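Local coordinates for 5-carboxymethyl-2-hydroxymuconate semialdehyde dehydrogenase (Thermus thermophilus, PDB 2D4E), which probably catalyses the NAD-dependent oxidation of 5-carboxymethyl-2-hydroxymuconate semialdehyde to the corresponding carboxylate, as an aldehyde dehydrogenase, at residues Val166-Pro171 with Leu244-Gly249. Residues are numbered along the deposited sequence; the frame is centred on the assembly and turned at random.
Sequences VGIITP and LLTLTG. With NAD (nicotinamide-adenine-dinucleotide), chain K.
Gly167 N donates to Leu244 O over 2.7 Å with an almost straight N-H...O angle of 176°, and Gly167 O in turn accepts Thr246 N. Ile169 repeats the pattern two residues on, giving its N to Thr246 O (3.1 Å) and taking Thr248 N on its O. With 14° between the strand directions, this alternation is that of regular parallel pairing. On the face carrying Thr246, a water donates to Ile169 O at 2.8 Å and is hydrogen-bonded to Thr246 OG1 and Thr248 OG1. Thr248 OG1 has further partners in Arg182 and Glu271. The pair is central in the five-stranded parallel sheet of the Rossmann-type NAD-binding domain, and the dinucleotide meets its C-terminal ends: NAD O3B donates to Thr170 O, while Ile169 CG2 lies 3.5 Å from ribose carbon C1B of NAD. With chi1 at -59°, Thr248 turns its methyl CG2 opposite the backbone N, 3.3 Å from NAD C4N in the nicotinamide ring. Pro171 N has no hydrogen to offer Thr248 O, so the ring packs there, with CD 3.0 Å from that oxygen. Also on the Thr246 face, Val166 CG1 meets Thr246 CG2 at 3.7 Å, the side chains crossing roughly perpendicularly against Phe494 and Tyr495 of helix 488-495.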
loop_
_atom_site.group_PDB
_atom_site.type_symbol
_atom_site.label_atom_id
_atom_site.label_comp_id
_atom_site.label_asym_id
_atom_site.label_seq_id
_atom_site.Cartn_x
_atom_site.Cartn_y
_atom_site.Cartn_z
ATOM N N VAL C 166 11.111 -18.623 -16.147
ATOM C CA VAL C 166 10.333 -19.423 -15.215
ATOM C C VAL C 166 9.993 -20.808 -15.755
ATOM O O VAL C 166 9.443 -20.945 -16.844
ATOM C CB VAL C 166 9.005 -18.710 -14.846
ATOM C CG1 VAL C 166 8.272 -19.496 -13.743
ATOM C CG2 VAL C 166 9.288 -17.281 -14.390
ATOM N N GLY C 167 10.337 -21.833 -14.981
ATOM C CA GLY C 167 10.025 -23.196 -15.358
ATOM C C GLY C 167 8.687 -23.481 -14.704
ATOM O O GLY C 167 8.583 -23.468 -13.471
ATOM N N ILE C 168 7.669 -23.726 -15.524
ATOM C CA ILE C 168 6.314 -23.970 -15.039
ATOM C C ILE C 168 5.938 -25.443 -15.193
ATOM O O ILE C 168 5.797 -25.949 -16.308
ATOM C CB ILE C 168 5.318 -23.049 -15.813
ATOM C CG1 ILE C 168 5.733 -21.587 -15.605
ATOM C CG2 ILE C 168 3.877 -23.271 -15.351
ATOM C CD1 ILE C 168 4.913 -20.567 -16.380
ATOM N N ILE C 169 5.796 -26.129 -14.059
ATOM C CA ILE C 169 5.461 -27.555 -14.032
ATOM C C ILE C 169 4.043 -27.733 -13.467
ATOM O O ILE C 169 3.780 -27.434 -12.301
ATOM C CB ILE C 169 6.505 -28.314 -13.187
ATOM C CG1 ILE C 169 7.910 -27.990 -13.710
ATOM C CG2 ILE C 169 6.274 -29.794 -13.268
ATOM C CD1 ILE C 169 9.037 -28.597 -12.902
ATOM N N THR C 170 3.137 -28.234 -14.305
ATOM C CA THR C 170 1.728 -28.373 -13.941
ATOM C C THR C 170 1.139 -29.783 -13.844
ATOM O O THR C 170 1.699 -30.736 -14.376
ATOM C CB THR C 170 0.893 -27.556 -14.923
ATOM O OG1 THR C 170 1.289 -27.889 -16.262
ATOM C CG2 THR C 170 1.132 -26.069 -14.701
ATOM N N PRO C 171 -0.019 -29.917 -13.167
ATOM C CA PRO C 171 -0.733 -31.185 -12.960
ATOM C C PRO C 171 -1.674 -31.581 -14.092
ATOM O O PRO C 171 -1.996 -30.771 -14.961
ATOM C CB PRO C 171 -1.468 -30.943 -11.650
ATOM C CG PRO C 171 -1.874 -29.512 -11.790
ATOM C CD PRO C 171 -0.635 -28.841 -12.363
ATOM N N LEU C 244 13.726 -19.483 -11.739
ATOM C CA LEU C 244 12.421 -19.567 -11.084
ATOM C C LEU C 244 11.633 -20.814 -11.487
ATOM O O LEU C 244 11.646 -21.232 -12.651
ATOM C CB LEU C 244 11.593 -18.314 -11.390
ATOM C CG LEU C 244 11.788 -17.091 -10.487
ATOM C CD1 LEU C 244 13.252 -16.626 -10.490
ATOM C CD2 LEU C 244 10.860 -15.982 -10.968
ATOM N N LEU C 245 10.940 -21.397 -10.517
ATOM C CA LEU C 245 10.155 -22.598 -10.756
ATOM C C LEU C 245 8.798 -22.544 -10.078
ATOM O O LEU C 245 8.719 -22.263 -8.890
ATOM C CB LEU C 245 10.883 -23.829 -10.211
ATOM C CG LEU C 245 12.234 -24.273 -10.764
ATOM C CD1 LEU C 245 12.771 -25.384 -9.877
ATOM C CD2 LEU C 245 12.093 -24.756 -12.203
ATOM N N THR C 246 7.729 -22.790 -10.826
ATOM C CA THR C 246 6.412 -22.839 -10.206
ATOM C C THR C 246 6.036 -24.313 -10.255
ATOM O O THR C 246 6.327 -25.007 -11.228
ATOM C CB THR C 246 5.333 -22.031 -10.978
ATOM O OG1 THR C 246 5.092 -22.644 -12.248
ATOM C CG2 THR C 246 5.776 -20.588 -11.184
ATOM N N LEU C 247 5.416 -24.804 -9.195
ATOM C CA LEU C 247 5.006 -26.191 -9.166
ATOM C C LEU C 247 3.606 -26.312 -8.615
ATOM O O LEU C 247 3.281 -25.763 -7.561
ATOM C CB LEU C 247 5.958 -27.033 -8.315
ATOM C CG LEU C 247 5.466 -28.463 -8.047
ATOM C CD1 LEU C 247 5.345 -29.239 -9.359
ATOM C CD2 LEU C 247 6.432 -29.164 -7.109
ATOM N N THR C 248 2.773 -27.026 -9.352
ATOM C CA THR C 248 1.410 -27.274 -8.939
ATOM C C THR C 248 1.288 -28.791 -9.015
ATOM O O THR C 248 1.247 -29.371 -10.102
ATOM C CB THR C 248 0.416 -26.586 -9.883
ATOM O OG1 THR C 248 0.664 -25.174 -9.884
ATOM C CG2 THR C 248 -1.005 -26.823 -9.420
ATOM N N GLY C 249 1.268 -29.432 -7.852
ATOM C CA GLY C 249 1.191 -30.882 -7.807
ATOM C C GLY C 249 1.175 -31.411 -6.384
ATOM O O GLY C 249 0.812 -30.693 -5.455
HETATM P PA NAD K . 2.399 -34.615 -9.723
HETATM O O1A NAD K . 3.039 -35.919 -9.851
HETATM O O2A NAD K . 3.035 -33.782 -8.688
HETATM O O5B NAD K . 2.418 -33.739 -11.090
HETATM C C5B NAD K . 2.702 -32.303 -11.174
HETATM C C4B NAD K . 3.831 -32.108 -12.163
HETATM O O4B NAD K . 4.994 -32.634 -11.485
HETATM C C3B NAD K . 3.718 -32.955 -13.462
HETATM O O3B NAD K . 3.826 -32.113 -14.628
HETATM C C2B NAD K . 4.867 -33.965 -13.305
HETATM O O2B NAD K . 5.434 -34.383 -14.566
HETATM C C1B NAD K . 5.833 -33.196 -12.426
HETATM N N9A NAD K . 6.762 -34.066 -11.729
HETATM C C8A NAD K . 6.539 -35.292 -11.127
HETATM N N7A NAD K . 7.646 -35.832 -10.567
HETATM C C5A NAD K . 8.624 -34.875 -10.837
HETATM C C6A NAD K . 10.034 -34.826 -10.519
HETATM N N6A NAD K . 10.666 -35.796 -9.854
HETATM N N1A NAD K . 10.724 -33.701 -10.948
HETATM C C2A NAD K . 10.059 -32.696 -11.643
HETATM N N3A NAD K . 8.777 -32.657 -11.980
HETATM C C4A NAD K . 8.101 -33.775 -11.551
HETATM O O3 NAD K . 0.925 -34.863 -9.439
HETATM P PN NAD K . -0.489 -34.590 -10.103
HETATM O O1N NAD K . -1.159 -35.906 -10.159
HETATM O O2N NAD K . -0.296 -33.900 -11.389
HETATM O O5D NAD K . -0.994 -33.770 -8.890
HETATM C C5D NAD K . -2.324 -33.535 -8.496
HETATM C C4D NAD K . -1.976 -32.766 -7.260
HETATM O O4D NAD K . -1.805 -31.356 -7.525
HETATM C C3D NAD K . -2.900 -32.936 -6.062
HETATM O O3D NAD K . -2.189 -33.251 -4.849
HETATM C C2D NAD K . -3.607 -31.582 -6.044
HETATM O O2D NAD K . -4.095 -31.279 -4.720
HETATM C C1D NAD K . -2.516 -30.663 -6.544
HETATM N N1N NAD K . -3.024 -29.388 -7.077
HETATM C C2N NAD K . -2.785 -28.317 -6.228
HETATM C C3N NAD K . -3.249 -27.082 -6.654
HETATM C C7N NAD K . -3.072 -25.830 -5.808
HETATM O O7N NAD K . -3.497 -24.774 -6.240
HETATM N N7N NAD K . -2.466 -25.905 -4.609
HETATM C C4N NAD K . -3.957 -26.925 -7.933
HETATM C C5N NAD K . -4.127 -28.116 -8.697
HETATM C C6N NAD K . -3.697 -29.365 -8.342
HETATM O O HOH W 1 3.198 -24.724 -11.706
#